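Local coordinates for protein glutathione S-transferase 2 (Heligmosomoides polygyrus, PDB 1TW9) that probably catalyses the transfer of glutathione to halide-bearing substrates (RX), giving an S-substituted glutathione, a halide ion and a proton, at residues A18-A23 and K196-R201; F46-V51 and Q60-Q65; F75-A80 and D151-V156; V124-R129 and N169-Y174. All blocks are in the same frame, centred on the assembly; numbering follows the deposited sequence.

Contact 1. Residues A18-A23 and K196-R201; sequences ARQVFA and KWIETR. Unlike the reference sequence in segment 18-23: Val21 (reference Ile).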
loop_
_atom_site.group_PDB
_atom_site.type_symbol
_atom_site.label_atom_id
_atom_site.label_comp_id
_atom_site.label_asym_id
_atom_site.label_seq_id
_atom_site.Cartn_x
_atom_site.Cartn_y
_atom_site.Cartn_z
ATOM N N ALA A 18 4.142 -10.840 -7.126
ATOM C CA ALA A 18 3.704 -12.054 -6.443
ATOM C C ALA A 18 4.393 -13.325 -7.002
ATOM O O ALA A 18 4.856 -14.223 -6.234
ATOM C CB ALA A 18 2.235 -12.119 -6.423
ATOM N N ARG A 19 4.393 -13.470 -8.338
ATOM C CA ARG A 19 5.011 -14.611 -9.005
ATOM C C ARG A 19 6.445 -14.701 -8.663
ATOM O O ARG A 19 7.008 -15.786 -8.459
ATOM C CB ARG A 19 4.817 -14.520 -10.524
ATOM C CG ARG A 19 3.367 -14.538 -10.970
ATOM C CD ARG A 19 3.346 -14.749 -12.486
ATOM N NE ARG A 19 1.995 -14.586 -13.064
ATOM C CZ ARG A 19 1.613 -13.521 -13.750
ATOM N NH1 ARG A 19 2.452 -12.503 -13.949
ATOM N NH2 ARG A 19 0.413 -13.513 -14.282
ATOM N N GLN A 20 7.107 -13.542 -8.570
ATOM C CA GLN A 20 8.507 -13.568 -8.217
ATOM C C GLN A 20 8.783 -13.896 -6.707
ATOM O O GLN A 20 9.794 -14.495 -6.391
ATOM C CB GLN A 20 9.196 -12.340 -8.672
ATOM C CG GLN A 20 9.212 -12.222 -10.168
ATOM C CD GLN A 20 10.022 -11.116 -10.695
ATOM O OE1 GLN A 20 10.794 -10.507 -9.931
ATOM N NE2 GLN A 20 9.873 -10.827 -11.973
ATOM N N VAL A 21 7.866 -13.524 -5.814
ATOM C CA VAL A 21 7.965 -13.949 -4.415
ATOM C C VAL A 21 7.874 -15.470 -4.344
ATOM O O VAL A 21 8.636 -16.122 -3.685
ATOM C CB VAL A 21 6.926 -13.257 -3.548
ATOM C CG1 VAL A 21 6.927 -13.836 -2.161
ATOM C CG2 VAL A 21 7.292 -11.717 -3.476
ATOM N N PHE A 22 6.894 -16.000 -5.041
ATOM C CA PHE A 22 6.743 -17.448 -5.090
ATOM C C PHE A 22 8.019 -18.110 -5.594
ATOM O O PHE A 22 8.488 -19.113 -5.058
ATOM C CB PHE A 22 5.581 -17.844 -6.026
ATOM C CG PHE A 22 4.160 -17.766 -5.362
ATOM C CD1 PHE A 22 3.913 -18.344 -4.115
ATOM C CD2 PHE A 22 3.140 -17.050 -5.966
ATOM C CE1 PHE A 22 2.657 -18.276 -3.564
ATOM C CE2 PHE A 22 1.885 -17.015 -5.410
ATOM C CZ PHE A 22 1.644 -17.613 -4.210
ATOM N N ALA A 23 8.580 -17.556 -6.678
ATOM C CA ALA A 23 9.787 -18.107 -7.291
ATOM C C ALA A 23 10.892 -18.075 -6.266
ATOM O O ALA A 23 11.608 -19.078 -6.088
ATOM C CB ALA A 23 10.198 -17.332 -8.555
ATOM N N LYS A 196 15.933 -17.868 -13.082
ATOM C CA LYS A 196 15.249 -19.058 -13.636
ATOM C C LYS A 196 13.811 -18.743 -14.029
ATOM O O LYS A 196 13.324 -19.143 -15.128
ATOM C CB LYS A 196 15.214 -20.154 -12.612
ATOM C CG LYS A 196 14.621 -21.447 -13.135
ATOM C CD LYS A 196 14.263 -22.337 -11.967
ATOM C CE LYS A 196 14.212 -23.836 -12.313
ATOM N NZ LYS A 196 13.377 -24.594 -11.321
ATOM N N TRP A 197 13.123 -17.999 -13.191
ATOM C CA TRP A 197 11.732 -17.630 -13.477
ATOM C C TRP A 197 11.706 -16.713 -14.712
ATOM O O TRP A 197 10.871 -16.892 -15.584
ATOM C CB TRP A 197 11.055 -16.931 -12.295
ATOM C CG TRP A 197 9.769 -16.280 -12.663
ATOM C CD1 TRP A 197 9.531 -14.973 -12.703
ATOM C CD2 TRP A 197 8.565 -16.923 -13.121
ATOM N NE1 TRP A 197 8.253 -14.717 -13.130
ATOM C CE2 TRP A 197 7.630 -15.920 -13.383
ATOM C CE3 TRP A 197 8.191 -18.249 -13.386
ATOM C CZ2 TRP A 197 6.358 -16.183 -13.888
ATOM C CZ3 TRP A 197 6.898 -18.468 -13.817
ATOM C CH2 TRP A 197 6.036 -17.458 -14.114
ATOM N N ILE A 198 12.591 -15.735 -14.754
ATOM C CA ILE A 198 12.619 -14.800 -15.898
ATOM C C ILE A 198 12.884 -15.520 -17.204
ATOM O O ILE A 198 12.194 -15.243 -18.254
ATOM C CB ILE A 198 13.577 -13.648 -15.631
ATOM C CG1 ILE A 198 13.028 -12.798 -14.484
ATOM C CG2 ILE A 198 13.787 -12.857 -16.912
ATOM C CD1 ILE A 198 13.995 -11.746 -14.040
ATOM N N GLU A 199 13.764 -16.537 -17.166
ATOM C CA GLU A 199 14.086 -17.323 -18.329
ATOM C C GLU A 199 12.925 -18.153 -18.813
ATOM O O GLU A 199 12.903 -18.462 -20.010
ATOM C CB GLU A 199 15.231 -18.295 -18.040
ATOM C CG GLU A 199 16.534 -17.613 -17.798
ATOM C CD GLU A 199 17.609 -18.590 -17.355
ATOM O OE1 GLU A 199 17.305 -19.785 -17.016
ATOM O OE2 GLU A 199 18.746 -18.138 -17.335
ATOM N N THR A 200 12.014 -18.523 -17.909
ATOM C CA THR A 200 10.925 -19.445 -18.165
ATOM C C THR A 200 9.502 -18.895 -18.199
ATOM O O THR A 200 8.580 -19.617 -18.627
ATOM C CB THR A 200 10.942 -20.638 -17.217
ATOM O OG1 THR A 200 10.735 -20.226 -15.869
ATOM C CG2 THR A 200 12.285 -21.315 -17.231
ATOM N N ARG A 201 9.317 -17.643 -17.834
ATOM C CA ARG A 201 7.960 -17.108 -17.768
ATOM C C ARG A 201 7.465 -16.915 -19.192
ATOM O O ARG A 201 8.256 -16.777 -20.098
ATOM C CB ARG A 201 7.906 -15.804 -16.996
ATOM C CG ARG A 201 8.709 -14.748 -17.586
ATOM C CD ARG A 201 8.702 -13.529 -16.707
ATOM N NE ARG A 201 9.542 -12.526 -17.309
ATOM C CZ ARG A 201 9.928 -11.439 -16.699
ATOM N NH1 ARG A 201 10.735 -10.597 -17.339
ATOM N NH2 ARG A 201 9.556 -11.167 -15.478
#
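Gln20 NE2, Trp197 NE1 and Arg201 NH2, drawn from both segments, converge on a single oxygen, OE2 of Glu16, as three donors. Gln20 and Arg201 share a second acceptor group in the carboxylate of Glu162. Their ends therefore lie close, Gln20 NE2 3.5 Å from Arg201 NH2, without bonding to each other. The apolar part of the contact centres on the Trp197 indole. With CG anti to the backbone N (chi1 167°), the ring swings toward helix 16-24 and meets the extended Arg19 chain, whose CD lies 3.6 Å from CZ2. Gln20 CG comes to 3.8 Å from Trp197 CD1, and Ala23 CB sits 3.9 Å from Trp197 CB where the backbones approach. From its own segment Arg201 CB covers one indole face near the rim. The Arg19 guanidinium is turned to Asp31, Glu16 and Gly11. An alanine in place of Trp197 is likely to open a gap beside Arg19 and Gln20 and leave Glu16 with one donor fewer. The two helix segments run at 128°, axes 10.6 Å apart, forming part of the seam between the thioredoxin-like N-terminal and all-helical C-terminal domains of a glutathione transferase.

Contact 2. Residues F46-V51 and Q60-Q65; sequences FPFGQV and QLAQSQ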
loop_
_atom_site.group_PDB
_atom_site.type_symbol
_atom_site.label_atom_id
_atom_site.label_comp_id
_atom_site.label_asym_id
_atom_site.label_seq_id
_atom_site.Cartn_x
_atom_site.Cartn_y
_atom_site.Cartn_z
ATOM N N PHE A 46 -14.555 -11.562 -7.683
ATOM C CA PHE A 46 -13.316 -11.029 -7.069
ATOM C C PHE A 46 -13.697 -9.941 -6.067
ATOM O O PHE A 46 -14.655 -9.191 -6.311
ATOM C CB PHE A 46 -12.363 -10.499 -8.129
ATOM C CG PHE A 46 -12.019 -11.510 -9.184
ATOM C CD1 PHE A 46 -12.187 -11.215 -10.523
ATOM C CD2 PHE A 46 -11.565 -12.752 -8.854
ATOM C CE1 PHE A 46 -11.826 -12.130 -11.483
ATOM C CE2 PHE A 46 -11.230 -13.662 -9.820
ATOM C CZ PHE A 46 -11.400 -13.355 -11.137
ATOM N N PRO A 47 -12.927 -9.865 -4.966
ATOM C CA PRO A 47 -13.265 -8.969 -3.862
ATOM C C PRO A 47 -13.561 -7.529 -4.238
ATOM O O PRO A 47 -14.522 -6.937 -3.730
ATOM C CB PRO A 47 -12.056 -9.067 -2.971
ATOM C CG PRO A 47 -11.584 -10.490 -3.156
ATOM C CD PRO A 47 -11.730 -10.647 -4.661
ATOM N N PHE A 48 -12.807 -6.976 -5.174
ATOM C CA PHE A 48 -13.024 -5.640 -5.627
ATOM C C PHE A 48 -13.197 -5.578 -7.150
ATOM O O PHE A 48 -12.894 -4.567 -7.782
ATOM C CB PHE A 48 -11.900 -4.737 -5.188
ATOM C CG PHE A 48 -11.617 -4.849 -3.710
ATOM C CD1 PHE A 48 -10.499 -5.550 -3.283
ATOM C CD2 PHE A 48 -12.481 -4.291 -2.784
ATOM C CE1 PHE A 48 -10.255 -5.708 -1.932
ATOM C CE2 PHE A 48 -12.235 -4.401 -1.412
ATOM C CZ PHE A 48 -11.136 -5.124 -0.998
ATOM N N GLY A 49 -13.682 -6.661 -7.710
ATOM C CA GLY A 49 -13.968 -6.719 -9.169
ATOM C C GLY A 49 -12.736 -6.701 -10.073
ATOM O O GLY A 49 -12.817 -6.361 -11.267
ATOM N N GLN A 50 -11.572 -7.017 -9.513
ATOM C CA GLN A 50 -10.318 -6.924 -10.252
ATOM C C GLN A 50 -9.392 -8.069 -9.932
ATOM O O GLN A 50 -9.600 -8.808 -8.953
ATOM C CB GLN A 50 -9.568 -5.679 -9.916
ATOM C CG GLN A 50 -10.307 -4.420 -10.106
ATOM C CD GLN A 50 -9.627 -3.374 -9.283
ATOM O OE1 GLN A 50 -9.713 -3.388 -8.048
ATOM N NE2 GLN A 50 -8.892 -2.538 -9.922
ATOM N N VAL A 51 -8.344 -8.140 -10.733
ATOM C CA VAL A 51 -7.267 -9.096 -10.537
ATOM C C VAL A 51 -5.978 -8.260 -10.419
ATOM O O VAL A 51 -5.946 -7.087 -10.833
ATOM C CB VAL A 51 -7.500 -10.065 -11.724
ATOM C CG1 VAL A 51 -6.778 -9.729 -13.014
ATOM C CG2 VAL A 51 -7.965 -11.465 -11.385
ATOM N N GLN A 60 -9.834 -15.876 -0.593
ATOM C CA GLN A 60 -9.352 -14.836 -1.510
ATOM C C GLN A 60 -8.707 -13.663 -0.790
ATOM O O GLN A 60 -9.207 -13.201 0.232
ATOM C CB GLN A 60 -10.477 -14.261 -2.358
ATOM C CG GLN A 60 -11.177 -15.206 -3.263
ATOM C CD GLN A 60 -12.222 -14.496 -4.041
ATOM O OE1 GLN A 60 -13.099 -13.870 -3.426
ATOM N NE2 GLN A 60 -12.165 -14.582 -5.391
ATOM N N LEU A 61 -7.661 -13.154 -1.418
ATOM C CA LEU A 61 -6.988 -11.943 -1.024
ATOM C C LEU A 61 -6.662 -11.159 -2.292
ATOM O O LEU A 61 -5.914 -11.664 -3.168
ATOM C CB LEU A 61 -5.687 -12.262 -0.318
ATOM C CG LEU A 61 -4.723 -11.061 0.016
ATOM C CD1 LEU A 61 -5.388 -10.057 0.979
ATOM C CD2 LEU A 61 -3.386 -11.499 0.538
ATOM N N ALA A 62 -7.201 -9.952 -2.350
ATOM C CA ALA A 62 -7.040 -9.113 -3.537
ATOM C C ALA A 62 -5.990 -8.024 -3.253
ATOM O O ALA A 62 -5.514 -7.872 -2.142
ATOM C CB ALA A 62 -8.339 -8.473 -3.927
ATOM N N GLN A 63 -5.644 -7.302 -4.306
ATOM C CA GLN A 63 -4.814 -6.100 -4.290
ATOM C C GLN A 63 -3.318 -6.499 -4.317
ATOM O O GLN A 63 -2.777 -7.103 -3.409
ATOM C CB GLN A 63 -5.124 -5.149 -3.171
ATOM C CG GLN A 63 -6.533 -4.588 -3.162
ATOM C CD GLN A 63 -6.754 -3.558 -4.221
ATOM O OE1 GLN A 63 -7.884 -3.221 -4.529
ATOM N NE2 GLN A 63 -5.669 -3.081 -4.814
ATOM N N SER A 64 -2.669 -6.102 -5.416
ATOM C CA SER A 64 -1.283 -6.439 -5.713
ATOM C C SER A 64 -0.327 -6.337 -4.556
ATOM O O SER A 64 0.351 -7.256 -4.213
ATOM C CB SER A 64 -0.774 -5.477 -6.838
ATOM O OG SER A 64 0.457 -5.987 -7.274
ATOM N N GLN A 65 -0.225 -5.153 -3.968
ATOM C CA GLN A 65 0.762 -4.984 -2.917
ATOM C C GLN A 65 0.345 -5.750 -1.651
ATOM O O GLN A 65 1.202 -6.213 -0.922
ATOM C CB GLN A 65 0.995 -3.530 -2.559
ATOM C CG GLN A 65 1.879 -2.872 -3.604
ATOM C CD GLN A 65 2.564 -1.581 -3.270
ATOM O OE1 GLN A 65 2.458 -0.984 -2.157
ATOM N NE2 GLN A 65 3.219 -1.041 -4.330
#
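Apolar contacts centre on the methyl group of Ala62, against which Pro47 and Phe48 pack. Pro47 CB lies 3.9 Å from Ala62 CB, while the Phe48 ring presents its edge, CD1 being 3.7 Å from the same methyl carbon. Within the loop Pro47 CB also rests over one face of Phe48, 3.8 Å above the ring plane and offset toward its rim. Phe48 CE1 is bordered further by the aliphatic CG of Gln63, 4.1 Å away. The Phe48 side chain also packs on Ala94 of the second subunit, so the loop of the thioredoxin-like domain that leads into strand 53-56 takes part in the dimer interface, a place in the fold comparable to that of the lock-and-key aromatic in other glutathione transferase classes. Polar groups act at the other end. Gln60, extended beyond CG (chi2 -179°), carries its amide obliquely across Pro47, with OE1 3.7 Å from Pro47 CD. Its NE2 donates to Thr45 O and lies at the edge of the Phe46 ring, 4.0 Å from CD2; the amide and ring planes are 35° apart. Backbone bonding shapes the loop itself: Phe46 to Gly49 is a type I turn closed by Gly49 N to Phe46 O (3.1 Å), and Gly49 takes a positive phi. Gln63 is the N-cap residue of helix 64-75; Ser64 OG beyond it bonds to Ala14 O.

Contact 3. Residues F75-A80 and D151-V156; sequences FGFAGA and DKISWV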
loop_
_atom_site.group_PDB
_atom_site.type_symbol
_atom_site.label_atom_id
_atom_site.label_comp_id
_atom_site.label_asym_id
_atom_site.label_seq_id
_atom_site.Cartn_x
_atom_site.Cartn_y
_atom_site.Cartn_z
ATOM N N PHE A 75 7.131 -15.908 3.655
ATOM C CA PHE A 75 8.356 -16.596 3.187
ATOM C C PHE A 75 9.658 -15.973 3.635
ATOM O O PHE A 75 10.749 -16.518 3.370
ATOM C CB PHE A 75 8.305 -16.781 1.642
ATOM C CG PHE A 75 7.169 -17.614 1.198
ATOM C CD1 PHE A 75 6.235 -17.135 0.325
ATOM C CD2 PHE A 75 7.032 -18.872 1.713
ATOM C CE1 PHE A 75 5.188 -17.963 -0.073
ATOM C CE2 PHE A 75 6.009 -19.655 1.333
ATOM C CZ PHE A 75 5.064 -19.171 0.508
ATOM N N GLY A 76 9.585 -14.820 4.296
ATOM C CA GLY A 76 10.778 -14.222 4.894
ATOM C C GLY A 76 11.445 -13.117 4.070
ATOM O O GLY A 76 12.647 -12.917 4.205
ATOM N N PHE A 77 10.676 -12.442 3.208
ATOM C CA PHE A 77 11.229 -11.489 2.279
ATOM C C PHE A 77 10.608 -10.107 2.565
ATOM O O PHE A 77 10.384 -9.307 1.626
ATOM C CB PHE A 77 11.003 -11.880 0.831
ATOM C CG PHE A 77 11.542 -13.307 0.521
ATOM C CD1 PHE A 77 10.732 -14.309 0.102
ATOM C CD2 PHE A 77 12.864 -13.541 0.691
ATOM C CE1 PHE A 77 11.341 -15.600 -0.103
ATOM C CE2 PHE A 77 13.399 -14.773 0.440
ATOM C CZ PHE A 77 12.599 -15.751 0.111
ATOM N N ALA A 78 10.251 -9.885 3.805
ATOM C CA ALA A 78 9.665 -8.541 4.198
ATOM C C ALA A 78 10.435 -7.897 5.349
ATOM O O ALA A 78 9.850 -7.175 6.130
ATOM C CB ALA A 78 8.278 -8.677 4.528
ATOM N N GLY A 79 11.738 -8.038 5.361
ATOM C CA GLY A 79 12.562 -7.407 6.335
ATOM C C GLY A 79 12.692 -8.206 7.608
ATOM O O GLY A 79 11.951 -9.178 7.836
ATOM N N ALA A 80 13.669 -7.817 8.419
ATOM C CA ALA A 80 14.012 -8.526 9.651
ATOM C C ALA A 80 13.356 -8.052 10.907
ATOM O O ALA A 80 13.308 -8.764 11.890
ATOM C CB ALA A 80 15.519 -8.574 9.814
ATOM N N ASP A 151 19.625 -6.330 5.175
ATOM C CA ASP A 151 20.714 -7.116 4.637
ATOM C C ASP A 151 20.268 -8.308 3.781
ATOM O O ASP A 151 21.119 -9.164 3.477
ATOM C CB ASP A 151 21.627 -7.586 5.774
ATOM C CG ASP A 151 20.997 -8.536 6.666
ATOM O OD1 ASP A 151 19.772 -8.804 6.525
ATOM O OD2 ASP A 151 21.637 -9.096 7.614
ATOM N N LYS A 152 18.990 -8.376 3.400
ATOM C CA LYS A 152 18.466 -9.491 2.649
ATOM C C LYS A 152 17.455 -8.993 1.660
ATOM O O LYS A 152 16.877 -7.906 1.791
ATOM C CB LYS A 152 17.812 -10.426 3.642
ATOM C CG LYS A 152 17.196 -11.649 3.115
ATOM C CD LYS A 152 16.508 -12.358 4.285
ATOM C CE LYS A 152 15.877 -13.719 3.850
ATOM N NZ LYS A 152 14.949 -14.361 4.835
ATOM N N ILE A 153 17.270 -9.753 0.616
ATOM C CA ILE A 153 16.366 -9.399 -0.451
ATOM C C ILE A 153 14.973 -9.289 0.102
ATOM O O ILE A 153 14.561 -10.086 1.011
ATOM C CB ILE A 153 16.453 -10.478 -1.551
ATOM C CG1 ILE A 153 15.687 -10.084 -2.818
ATOM C CG2 ILE A 153 15.960 -11.812 -1.077
ATOM C CD1 ILE A 153 15.999 -10.884 -4.097
ATOM N N SER A 154 14.204 -8.327 -0.423
ATOM C CA SER A 154 12.806 -8.186 0.001
ATOM C C SER A 154 11.940 -8.044 -1.246
ATOM O O SER A 154 12.451 -7.761 -2.355
ATOM C CB SER A 154 12.576 -6.996 0.885
ATOM O OG SER A 154 12.826 -5.784 0.192
ATOM N N TRP A 155 10.641 -8.061 -1.017
ATOM C CA TRP A 155 9.685 -7.968 -2.188
ATOM C C TRP A 155 9.783 -6.624 -2.893
ATOM O O TRP A 155 9.541 -6.556 -4.140
ATOM C CB TRP A 155 8.264 -8.230 -1.749
ATOM C CG TRP A 155 7.680 -7.282 -0.754
ATOM C CD1 TRP A 155 7.835 -7.285 0.622
ATOM C CD2 TRP A 155 6.701 -6.270 -1.035
ATOM N NE1 TRP A 155 7.033 -6.303 1.189
ATOM C CE2 TRP A 155 6.370 -5.638 0.188
ATOM C CE3 TRP A 155 6.175 -5.747 -2.210
ATOM C CZ2 TRP A 155 5.473 -4.566 0.269
ATOM C CZ3 TRP A 155 5.264 -4.708 -2.108
ATOM C CH2 TRP A 155 4.922 -4.141 -0.893
ATOM N N VAL A 156 10.166 -5.578 -2.195
ATOM C CA VAL A 156 10.309 -4.244 -2.890
ATOM C C VAL A 156 11.563 -4.262 -3.777
ATOM O O VAL A 156 11.580 -3.640 -4.835
ATOM C CB VAL A 156 10.287 -2.996 -1.985
ATOM C CG1 VAL A 156 11.615 -2.850 -1.161
ATOM C CG2 VAL A 156 10.000 -1.765 -2.827
HETATM O O HOH W 1 13.514 -16.539 3.952
HETATM O O HOH W 2 13.715 -9.118 3.512
#
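The backbones of Phe77 and Ser154 come so close, CA to CA 4.3 Å, that Trp155 N donates to Phe77 O at 2.9 Å, in the carbonyl plane. Ser154 is the N-cap of helix 155-170, so a loop carbonyl from the 75-80 segment takes up an N-H of the helix's first turn. Asp157 OD2 accepts Ser154 N, one half of a capping box, as in the N-capping box of this helix in other glutathione transferases. Phe77 O also receives a CA-H...O contact from Ser154 CA (3.1 Å). Lys152, fully extended, reaches back to the end of helix 64-75. Its NZ donates to Gly76 O at 2.8 Å, tilted 20° from the carbonyl plane, and water 1 links it to Phe75 O, so the ammonium probably offsets part of the negative end of the helix dipole there. Gly76 itself leaves the helix with positive phi. Water 2 joins Gly79 N to Ile153 O. Among apolar groups, Phe77 CD2 meets Ile153 CG2 at 4.0 Å, the two side chains crossing at a slant. Trp155, its CG between the backbone N and the carbonyl carbon (chi1 62°), turns its pyrrole edge to the same acceptor: CD1 lies 3.4 Å from Phe77 O, in the plane of the indole.

Contact 4. Residues V124-R129 and N169-Y174; sequences VLLPAR and NRVPEY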
loop_
_atom_site.group_PDB
_atom_site.type_symbol
_atom_site.label_atom_id
_atom_site.label_comp_id
_atom_site.label_asym_id
_atom_site.label_seq_id
_atom_site.Cartn_x
_atom_site.Cartn_y
_atom_site.Cartn_z
ATOM N N VAL A 124 7.248 12.809 -19.624
ATOM C CA VAL A 124 6.822 12.273 -18.339
ATOM C C VAL A 124 7.800 11.230 -17.782
ATOM O O VAL A 124 8.192 11.325 -16.614
ATOM C CB VAL A 124 5.327 11.756 -18.350
ATOM C CG1 VAL A 124 4.460 12.548 -19.327
ATOM C CG2 VAL A 124 5.225 10.265 -18.616
ATOM N N LEU A 125 8.216 10.270 -18.604
ATOM C CA LEU A 125 8.995 9.133 -18.097
ATOM C C LEU A 125 10.283 9.605 -17.428
ATOM O O LEU A 125 10.549 9.308 -16.258
ATOM C CB LEU A 125 9.356 8.181 -19.241
ATOM C CG LEU A 125 9.594 6.714 -18.938
ATOM C CD1 LEU A 125 10.803 6.202 -19.711
ATOM C CD2 LEU A 125 9.688 6.410 -17.485
ATOM N N LEU A 126 11.098 10.322 -18.190
ATOM C CA LEU A 126 12.453 10.666 -17.754
ATOM C C LEU A 126 12.470 11.618 -16.541
ATOM O O LEU A 126 13.225 11.363 -15.607
ATOM C CB LEU A 126 13.328 11.120 -18.937
ATOM C CG LEU A 126 13.542 9.974 -19.967
ATOM C CD1 LEU A 126 14.313 10.455 -21.170
ATOM C CD2 LEU A 126 14.214 8.680 -19.402
ATOM N N PRO A 127 11.658 12.684 -16.515
ATOM C CA PRO A 127 11.469 13.492 -15.280
ATOM C C PRO A 127 11.017 12.699 -14.058
ATOM O O PRO A 127 11.536 12.891 -12.932
ATOM C CB PRO A 127 10.334 14.449 -15.659
ATOM C CG PRO A 127 10.397 14.549 -17.118
ATOM C CD PRO A 127 10.938 13.262 -17.664
ATOM N N ALA A 128 10.024 11.830 -14.285
ATOM C CA ALA A 128 9.480 11.012 -13.210
ATOM C C ALA A 128 10.566 10.146 -12.698
ATOM O O ALA A 128 10.710 10.006 -11.458
ATOM C CB ALA A 128 8.307 10.181 -13.701
ATOM N N ARG A 129 11.333 9.543 -13.612
ATOM C CA ARG A 129 12.319 8.607 -13.139
ATOM C C ARG A 129 13.500 9.293 -12.467
ATOM O O ARG A 129 14.039 8.767 -11.507
ATOM C CB ARG A 129 12.684 7.591 -14.226
ATOM C CG ARG A 129 13.621 8.037 -15.229
ATOM C CD ARG A 129 15.078 8.126 -14.757
ATOM N NE ARG A 129 16.021 7.999 -15.880
ATOM C CZ ARG A 129 16.499 8.978 -16.602
ATOM N NH1 ARG A 129 16.079 10.227 -16.478
ATOM N NH2 ARG A 129 17.378 8.708 -17.556
ATOM N N ASN A 169 14.647 -2.010 -20.927
ATOM C CA ASN A 169 14.363 -2.678 -22.211
ATOM C C ASN A 169 13.668 -1.742 -23.202
ATOM O O ASN A 169 14.065 -1.648 -24.372
ATOM C CB ASN A 169 13.538 -3.953 -22.017
ATOM C CG ASN A 169 14.349 -5.060 -21.448
ATOM O OD1 ASN A 169 15.566 -5.098 -21.654
ATOM N ND2 ASN A 169 13.694 -6.011 -20.761
ATOM N N ARG A 170 12.681 -1.001 -22.738
ATOM C CA ARG A 170 11.920 -0.113 -23.624
ATOM C C ARG A 170 12.661 1.178 -24.006
ATOM O O ARG A 170 12.584 1.665 -25.138
ATOM C CB ARG A 170 10.625 0.271 -22.924
ATOM C CG ARG A 170 9.741 -0.878 -22.580
ATOM C CD ARG A 170 8.492 -0.435 -21.892
ATOM N NE ARG A 170 7.637 -1.525 -21.475
ATOM C CZ ARG A 170 6.691 -2.117 -22.235
ATOM N NH1 ARG A 170 6.457 -1.756 -23.485
ATOM N NH2 ARG A 170 5.963 -3.095 -21.707
ATOM N N VAL A 171 13.379 1.719 -23.038
ATOM C CA VAL A 171 14.048 2.987 -23.130
ATOM C C VAL A 171 15.438 2.831 -22.534
ATOM O O VAL A 171 15.606 3.036 -21.305
ATOM C CB VAL A 171 13.259 4.033 -22.360
ATOM C CG1 VAL A 171 13.972 5.386 -22.351
ATOM C CG2 VAL A 171 11.816 4.168 -22.967
ATOM N N PRO A 172 16.429 2.444 -23.360
ATOM C CA PRO A 172 17.804 2.223 -22.869
ATOM C C PRO A 172 18.353 3.332 -21.981
ATOM O O PRO A 172 19.075 3.020 -21.017
ATOM C CB PRO A 172 18.614 2.117 -24.151
ATOM C CG PRO A 172 17.687 1.518 -25.106
ATOM C CD PRO A 172 16.322 2.105 -24.790
ATOM N N GLU A 173 18.014 4.598 -22.256
ATOM C CA GLU A 173 18.540 5.723 -21.485
ATOM C C GLU A 173 17.950 5.811 -20.064
ATOM O O GLU A 173 18.362 6.612 -19.259
ATOM C CB GLU A 173 18.522 7.069 -22.276
ATOM C CG GLU A 173 17.313 7.997 -22.193
ATOM C CD GLU A 173 17.527 9.338 -22.948
ATOM O OE1 GLU A 173 17.165 9.410 -24.159
ATOM O OE2 GLU A 173 18.051 10.350 -22.365
ATOM N N TYR A 174 16.968 4.978 -19.747
ATOM C CA TYR A 174 16.309 5.031 -18.429
ATOM C C TYR A 174 17.290 4.981 -17.270
ATOM O O TYR A 174 17.113 5.641 -16.269
ATOM C CB TYR A 174 15.285 3.917 -18.342
ATOM C CG TYR A 174 14.465 3.873 -17.056
ATOM C CD1 TYR A 174 13.294 4.572 -16.933
ATOM C CD2 TYR A 174 14.859 3.103 -16.000
ATOM C CE1 TYR A 174 12.568 4.540 -15.748
ATOM C CE2 TYR A 174 14.143 3.038 -14.841
ATOM C CZ TYR A 174 13.009 3.799 -14.708
ATOM O OH TYR A 174 12.266 3.811 -13.553
#
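Arg129 lays its aliphatic chain along the Tyr174 ring, CB 3.4 Å from CE1 and CD over one face, the two side chains running in opposite directions. CG lies between the backbone N and the carbonyl carbon (chi1 80°), and a bend at chi2 (75°) folds the arginine back so that its guanidinium meets the backbone of 173-174 edge-on. NE donates to Tyr174 O at 2.6 Å, nearly straight (167°), and NH2 to Glu173 O at 2.9 Å; NH2 also makes a weak bond to Tyr174 O. The third nitrogen, NH1, returns to Leu126 O in its own helix at 3.2 Å, while Leu126 CD2 lies 3.6 Å above the centre of one guanidinium face. Leu125 forks between two partners: CD1 meets Val171 CG2 tip to tip at 4.0 Å, and CD2 lies in the plane of the Tyr174 ring, 3.8 Å from CE1. Leu126 CD1 flanks the Glu173 carboxylate, which pairs with Lys121. Tyr174 OH bonds to Tyr98 OH. The contact thus fastens the turn following helix 155-170 to helix 119-142 within the C-terminal helical domain. A leucine in place of Arg129 would probably leave the carbonyls of Glu173 and Tyr174 without these donors and free the turn to shift. Across this contact the buried guanidinium donates to main-chain oxygens, so its bonds probably depend on the backbone path of 173-174, and the carbonyl dipoles would partly stabilise its charge.

In the fold
From the N terminus, helix 16-24 supplies the first half of contact 1, whose partner comes only near the end of the chain, at 196-201; the other three contacts nest inside that long loop. Contact 2 closes first, over eight residues that include strand 53-56, within the thioredoxin-like domain. Contact 3 then opens at 75-80 and closes at 151-156. Contact 4 opens at 124-129, before contact 3 has closed, and ends at 169-174, so the two cross; both use helix 155-170, one at each end. Contact 1 joins the two domains, contact 3 holds the loop after helix 64-75 to the start of helix 155-170, and contact 4 fastens two helices of the C-terminal domain. Trp155 of contact 3 packs on Val21 of contact 1 and Gln65 of contact 2.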